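Local coordinates for protein 5-Carboxyvanillate Decarboxylase (Novosphingobium aromaticivorans, PDB 4QRN) that probably catalyses the metal-dependent decarboxylation of 5-carboxyvanillate, and here holds manganese and a nitro-substituted aromatic acid in its active site, at residues 38-43 and 106-111; 94-99 and 144-149; 212-217 and 235-240. All blocks are in the same frame, centred on the assembly; numbering follows the deposited sequence.

Contact 1: residues 38-43 and 106-111; sequences IATEEA and KAILAL. With MN (manganese (II) ion), chain E.
Ala39 and Glu42 reach across to Lys106 and Ile108 in a parallel strand pair of the amidohydrolase barrel. Between them Glu41 carries the metal: its OE2 binds manganese at 2.1 Å, beside His210 and Asp336, and a metal-bound water donates to Glu41 O at 3.1 Å. The bound nitrobenzoic acid touches Glu41 too, while Glu41 OE1 accepts bonds from Tyr208 and Ser311. A beta bulge at Thr40 and Glu41 shifts the register by one residue. Before it, Ala39 N bonds Lys106 O at 2.8 Å and Ala39 O receives Ile108 N; after it, Glu42 N meets Ile108 O at 3.1 Å and Glu42 O takes Ala110 N. Small Ala107 makes room for the Glu42 stem, whose CG lies 3.9 Å from Ala107 CB, and Leu109 CD2 covers Glu42 CB. Bent at chi2 (-53°), the Glu42 chain turns its carboxylate away from the second strand, where OE2 takes the backbone N-H groups of Met335 and Asp336 and OE1 that of Tyr337. A leucine here would probably leave these amides without their acceptor and set the loop bearing Asp336 free to shift. On the bulge itself, Thr40 CG2 rests 3.8 Å from Ile108 CD1, and Glu41 N donates to Glu42 OE2 at 2.9 Å, on its anti side.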
# COMPACT_ATOMS: atom_id res chain seq x y z
N ILE A 38 22.03 13.29 8.78
CA ILE A 38 22.53 12.03 8.25
C ILE A 38 21.44 11.44 7.35
O ILE A 38 20.35 11.09 7.84
CB ILE A 38 22.92 11.05 9.37
CG1 ILE A 38 23.99 11.71 10.28
CG2 ILE A 38 23.39 9.73 8.76
CD1 ILE A 38 24.48 10.84 11.43
N ALA A 39 21.70 11.38 6.05
CA ALA A 39 20.73 10.90 5.08
C ALA A 39 20.95 9.40 4.87
O ALA A 39 22.02 9.00 4.45
CB ALA A 39 20.89 11.67 3.79
N THR A 40 19.93 8.59 5.16
CA THR A 40 20.11 7.15 5.26
C THR A 40 19.62 6.30 4.09
O THR A 40 19.61 5.07 4.23
CB THR A 40 19.46 6.64 6.55
OG1 THR A 40 18.06 6.92 6.54
CG2 THR A 40 20.11 7.25 7.79
N GLU A 41 19.27 6.89 2.93
CA GLU A 41 18.87 6.07 1.78
C GLU A 41 19.31 6.74 0.47
O GLU A 41 18.50 7.18 -0.33
CB GLU A 41 17.37 5.78 1.74
CG GLU A 41 17.04 4.64 0.75
CD GLU A 41 15.58 4.60 0.36
OE1 GLU A 41 14.74 4.36 1.24
OE2 GLU A 41 15.23 4.80 -0.84
N GLU A 42 20.62 6.78 0.24
CA GLU A 42 21.21 7.61 -0.81
C GLU A 42 21.84 6.69 -1.85
O GLU A 42 22.47 5.70 -1.51
CB GLU A 42 22.20 8.58 -0.18
CG GLU A 42 21.66 9.22 1.12
CD GLU A 42 20.29 9.87 0.94
OE1 GLU A 42 20.17 10.70 0.01
OE2 GLU A 42 19.33 9.54 1.71
N ALA A 43 21.63 7.00 -3.13
CA ALA A 43 21.92 6.06 -4.19
C ALA A 43 23.10 6.47 -5.07
O ALA A 43 23.34 7.68 -5.30
CB ALA A 43 20.69 5.91 -5.08
N LYS A 106 26.27 13.60 6.34
CA LYS A 106 26.69 12.26 5.97
C LYS A 106 25.61 11.62 5.15
O LYS A 106 24.41 11.89 5.36
CB LYS A 106 26.96 11.40 7.21
CG LYS A 106 28.01 12.00 8.15
CD LYS A 106 28.40 11.02 9.25
CE LYS A 106 29.44 11.65 10.17
NZ LYS A 106 29.95 10.68 11.17
N ALA A 107 26.04 10.76 4.23
CA ALA A 107 25.14 9.99 3.37
C ALA A 107 25.48 8.52 3.50
O ALA A 107 26.66 8.15 3.39
CB ALA A 107 25.28 10.45 1.94
N ILE A 108 24.46 7.69 3.68
CA ILE A 108 24.61 6.25 3.66
C ILE A 108 24.24 5.78 2.27
O ILE A 108 23.10 5.95 1.82
CB ILE A 108 23.77 5.58 4.74
CG1 ILE A 108 24.09 6.27 6.10
CG2 ILE A 108 24.00 4.08 4.74
CD1 ILE A 108 23.55 5.60 7.33
N LEU A 109 25.25 5.25 1.57
CA LEU A 109 25.20 5.03 0.13
C LEU A 109 25.02 3.56 -0.21
O LEU A 109 25.64 2.68 0.40
CB LEU A 109 26.53 5.45 -0.49
CG LEU A 109 26.86 6.92 -0.33
CD1 LEU A 109 28.35 7.17 -0.62
CD2 LEU A 109 26.02 7.77 -1.24
N ALA A 110 24.20 3.31 -1.23
CA ALA A 110 24.00 1.95 -1.74
C ALA A 110 23.79 1.97 -3.24
O ALA A 110 23.17 2.87 -3.81
CB ALA A 110 22.80 1.30 -1.05
N LEU A 111 24.25 0.91 -3.88
CA LEU A 111 24.09 0.74 -5.32
C LEU A 111 22.61 0.75 -5.66
O LEU A 111 21.80 0.04 -5.05
CB LEU A 111 24.73 -0.56 -5.76
CG LEU A 111 24.65 -0.84 -7.27
CD1 LEU A 111 25.52 0.13 -8.04
CD2 LEU A 111 25.02 -2.28 -7.58
MN MN E . 15.78 4.97 -2.91
O HOH W 1 17.93 5.23 -2.61

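Contact 2: residues 94-99 and 144-149; sequences RRIADM and PDRFIG
Arg146 meets the helix first, laying its aliphatic stem against Ile96, whose CD1 is 3.7 Å from Arg146 CB. Bends at chi2 (-57°) and chi3 (-59°) bring the guanidinium back beside Ile96, with CD1 over one face and CG2 of Ile96 3.7 Å from Arg146 NH1. Met99 runs antiparallel alongside the arginine, its CB 3.8 Å from Arg146 NH2. A long flexible arginine suits this place because its carbons serve the packing while its charged end is held elsewhere, by a salt bridge to Asp100 and by the carbonyls of Ile104 and Asp105. Its own backbone O faces Met99 CE at 3.6 Å.

Phe147 comes next and sends its ring among three helix side chains. Met99 SD lies in the ring plane at the edge, 5.1 Å from the Phe147 centroid, a Met-aromatic contact. Ile96 CD1 approaches Phe147 CE1 obliquely at 3.6 Å. CG and CD of Arg95 touch the ring as well, CD lying 3.7 Å from Phe147 CZ, while the Arg95 guanidinium is turned 85° to it and its NE is held by Asp90 O. Helix 122-142, whose Ala139 and Cys140 also touch the phenylalanine, links parallel strands 106-111 and 147-149 in a beta-alpha-beta crossover of the barrel, and helix 93-101 packs on the same sheet.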
# COMPACT_ATOMS: atom_id res chain seq x y z
N ARG A 94 31.30 16.40 -6.96
CA ARG A 94 29.96 16.90 -7.30
C ARG A 94 28.95 16.44 -6.26
O ARG A 94 28.12 17.23 -5.81
CB ARG A 94 29.47 16.51 -8.72
CG ARG A 94 27.96 16.96 -8.99
CD ARG A 94 27.32 16.54 -10.34
NE ARG A 94 25.99 17.15 -10.53
CZ ARG A 94 25.28 17.08 -11.66
NH1 ARG A 94 24.09 17.67 -11.73
NH2 ARG A 94 25.75 16.43 -12.72
N ARG A 95 29.00 15.16 -5.89
CA ARG A 95 28.09 14.66 -4.86
C ARG A 95 28.31 15.42 -3.55
O ARG A 95 27.36 15.80 -2.88
CB ARG A 95 28.31 13.16 -4.67
CG ARG A 95 27.44 12.56 -3.57
CD ARG A 95 27.56 11.05 -3.51
NE ARG A 95 27.09 10.39 -4.71
CZ ARG A 95 25.93 9.76 -4.86
NH1 ARG A 95 25.05 9.65 -3.85
NH2 ARG A 95 25.65 9.18 -6.01
N ILE A 96 29.57 15.61 -3.17
CA ILE A 96 29.87 16.34 -1.95
C ILE A 96 29.31 17.76 -2.01
O ILE A 96 28.75 18.24 -1.03
CB ILE A 96 31.39 16.37 -1.71
CG1 ILE A 96 31.92 14.98 -1.37
CG2 ILE A 96 31.76 17.41 -0.63
CD1 ILE A 96 31.59 14.49 -0.01
N ALA A 97 29.48 18.44 -3.14
CA ALA A 97 28.94 19.79 -3.28
C ALA A 97 27.40 19.78 -3.15
O ALA A 97 26.83 20.69 -2.56
CB ALA A 97 29.38 20.39 -4.60
N ASP A 98 26.76 18.77 -3.73
CA ASP A 98 25.31 18.68 -3.63
C ASP A 98 24.88 18.47 -2.17
O ASP A 98 23.85 19.02 -1.74
CB ASP A 98 24.76 17.54 -4.51
CG ASP A 98 24.67 17.92 -5.99
OD1 ASP A 98 24.93 19.08 -6.37
OD2 ASP A 98 24.30 17.03 -6.79
N MET A 99 25.62 17.66 -1.43
CA MET A 99 25.36 17.49 -0.01
C MET A 99 25.59 18.80 0.73
O MET A 99 24.76 19.22 1.55
CB MET A 99 26.25 16.39 0.56
CG MET A 99 25.85 15.00 0.06
SD MET A 99 27.06 13.71 0.38
CE MET A 99 27.10 13.69 2.17
N PRO A 144 35.83 9.97 4.39
CA PRO A 144 35.36 9.13 5.49
C PRO A 144 34.39 9.82 6.45
O PRO A 144 33.66 9.14 7.17
CB PRO A 144 36.68 8.75 6.21
CG PRO A 144 37.61 9.87 5.87
CD PRO A 144 37.28 10.23 4.46
N ASP A 145 34.39 11.15 6.49
CA ASP A 145 33.44 11.86 7.36
C ASP A 145 32.13 12.19 6.65
O ASP A 145 31.23 12.74 7.29
CB ASP A 145 34.08 13.13 7.90
CG ASP A 145 35.23 12.84 8.85
OD1 ASP A 145 35.20 11.79 9.54
OD2 ASP A 145 36.18 13.65 8.90
N ARG A 146 32.03 11.85 5.36
CA ARG A 146 30.85 12.20 4.56
C ARG A 146 30.09 11.00 4.02
O ARG A 146 28.87 11.08 3.85
CB ARG A 146 31.23 13.08 3.36
CG ARG A 146 32.06 14.30 3.71
CD ARG A 146 31.44 15.20 4.72
NE ARG A 146 30.14 15.75 4.34
CZ ARG A 146 29.96 16.81 3.55
NH1 ARG A 146 30.98 17.42 2.98
NH2 ARG A 146 28.74 17.23 3.30
N PHE A 147 30.80 9.92 3.66
CA PHE A 147 30.21 8.79 2.95
C PHE A 147 30.32 7.54 3.82
O PHE A 147 31.41 7.24 4.33
CB PHE A 147 30.96 8.48 1.66
CG PHE A 147 30.85 9.51 0.54
CD1 PHE A 147 29.91 10.54 0.52
CD2 PHE A 147 31.72 9.40 -0.55
CE1 PHE A 147 29.86 11.42 -0.56
CE2 PHE A 147 31.67 10.26 -1.62
CZ PHE A 147 30.75 11.28 -1.63
N ILE A 148 29.20 6.82 3.95
CA ILE A 148 29.12 5.57 4.68
C ILE A 148 28.54 4.55 3.72
O ILE A 148 27.61 4.87 2.99
CB ILE A 148 28.18 5.73 5.90
CG1 ILE A 148 28.70 6.83 6.83
CG2 ILE A 148 28.00 4.40 6.64
CD1 ILE A 148 27.61 7.47 7.69
N GLY A 149 29.06 3.33 3.71
CA GLY A 149 28.61 2.37 2.73
C GLY A 149 27.74 1.24 3.26
O GLY A 149 27.95 0.71 4.36

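Contact 3: residues 212-217 and 235-240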
# COMPACT_ATOMS: atom_id res chain seq x y z
N ALA A 212 12.21 -2.27 -5.52
CA ALA A 212 12.48 -2.55 -6.91
C ALA A 212 11.14 -2.55 -7.60
O ALA A 212 10.08 -2.65 -6.98
CB ALA A 212 13.18 -3.91 -7.09
N THR A 213 11.18 -2.48 -8.93
CA THR A 213 10.01 -2.81 -9.70
C THR A 213 9.54 -4.24 -9.38
O THR A 213 10.34 -5.12 -9.09
CB THR A 213 10.29 -2.71 -11.21
OG1 THR A 213 11.49 -3.41 -11.56
CG2 THR A 213 10.42 -1.26 -11.63
N SER A 214 8.23 -4.43 -9.46
CA SER A 214 7.65 -5.74 -9.26
C SER A 214 8.15 -6.71 -10.32
O SER A 214 8.49 -6.31 -11.43
CB SER A 214 6.13 -5.63 -9.39
OG SER A 214 5.56 -4.80 -8.40
N PRO A 215 8.17 -8.00 -9.99
CA PRO A 215 8.49 -9.00 -11.01
C PRO A 215 7.40 -9.12 -12.07
O PRO A 215 6.29 -8.62 -11.89
CB PRO A 215 8.66 -10.29 -10.20
CG PRO A 215 7.74 -10.10 -9.02
CD PRO A 215 7.81 -8.62 -8.70
N ASP A 216 7.72 -9.79 -13.17
CA ASP A 216 6.78 -9.94 -14.26
C ASP A 216 5.49 -10.61 -13.81
O ASP A 216 4.44 -10.39 -14.42
CB ASP A 216 7.42 -10.75 -15.40
CG ASP A 216 8.35 -9.92 -16.27
OD1 ASP A 216 8.50 -8.70 -16.06
OD2 ASP A 216 8.94 -10.50 -17.21
N SER A 217 5.54 -11.42 -12.75
CA SER A 217 4.34 -12.07 -12.21
C SER A 217 3.33 -11.11 -11.59
O SER A 217 2.20 -11.50 -11.31
CB SER A 217 4.76 -13.06 -11.11
OG SER A 217 5.44 -12.37 -10.08
N GLY A 235 6.16 0.69 -3.41
CA GLY A 235 5.62 0.46 -2.08
C GLY A 235 4.90 -0.86 -1.96
O GLY A 235 4.94 -1.50 -0.91
N VAL A 236 4.21 -1.27 -3.01
CA VAL A 236 3.54 -2.57 -3.03
C VAL A 236 4.59 -3.67 -2.88
O VAL A 236 4.47 -4.56 -2.03
CB VAL A 236 2.75 -2.74 -4.33
CG1 VAL A 236 2.29 -4.20 -4.50
CG2 VAL A 236 1.55 -1.77 -4.38
N GLU A 237 5.60 -3.63 -3.75
CA GLU A 237 6.63 -4.66 -3.78
C GLU A 237 7.34 -4.78 -2.43
O GLU A 237 7.54 -5.86 -1.89
CB GLU A 237 7.61 -4.32 -4.91
CG GLU A 237 8.93 -5.06 -4.86
CD GLU A 237 8.90 -6.58 -5.02
OE1 GLU A 237 7.91 -7.13 -5.53
OE2 GLU A 237 9.92 -7.19 -4.65
N THR A 238 7.74 -3.64 -1.89
CA THR A 238 8.61 -3.64 -0.71
C THR A 238 7.80 -3.93 0.55
O THR A 238 8.25 -4.68 1.42
CB THR A 238 9.34 -2.30 -0.60
OG1 THR A 238 9.91 -1.96 -1.86
CG2 THR A 238 10.46 -2.39 0.43
N GLY A 239 6.62 -3.35 0.67
CA GLY A 239 5.75 -3.67 1.79
C GLY A 239 5.37 -5.14 1.78
O GLY A 239 5.36 -5.80 2.82
N MET A 240 5.06 -5.68 0.61
CA MET A 240 4.78 -7.11 0.51
C MET A 240 5.97 -7.93 1.01
O MET A 240 5.81 -8.92 1.72
CB MET A 240 4.46 -7.50 -0.93
CG MET A 240 4.09 -8.98 -1.07
SD MET A 240 3.83 -9.48 -2.78
CE MET A 240 5.44 -9.25 -3.49
O HOH W 2 5.44 -6.50 -6.34
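The carboxylate of Glu237 is the flat group of this contact, and CD of the puckered Pro215 ring lies 3.5 Å from its OE1. Ser214 CA is a second carbon near the same oxygen. Water 2 joins the segments as well, donating to Glu237 OE1 at 2.7 Å and hydrogen-bonding Ser214 OG at the same length; the short serine places its hydroxyl within reach of the water.

Nearer the helix, the methylenes of Glu237 do the touching: CG lies 3.4 Å from Ala212 O and CB 3.6 Å from it. CG stands anti to the backbone N (chi1 164°) and the chain then bends at chi2 (64°), which carries the acid along the loop rather than straight into it. Glutamate suits the place because both oxygens of this buried group find partners: OE1 also accepts from Tyr187 OH, and OE2 bonds Ser181 OG and His182 N. With the water, each oxygen has two hydrogen-bonding partners. On another side of the helix, Val236 packs on Val236 of the second subunit. The loop follows strand 207-209 and the metal ligand His210, so the contact belongs to a beta-alpha unit of the amidohydrolase barrel: the loop after strand 207-209 packs on helix 233-248, which precedes the next strand, 259-261.

From the N terminus, strand 38-44 runs out first, and contact 1 closes a long, mostly helical loop when strand 106-111 returns beside it. Contact 2 opens within that loop, at helix 93-101, and closes only after it, at 144-149, so the two cross. They touch directly: Arg95 NH2 reaches Ala43 O, and strand 106-111 is the middle neighbour of both 38-44 and 147-149. Together they tie strands 38-44, 106-111 and 147-149 to helix 93-101 outside them. Contact 3 follows in series as a short local closure, its centre about 22 Å from that of contact 1 and 30 Å from that of contact 2, binding the loop beyond strand 207-209 to helix 233-248 at the subunit interface.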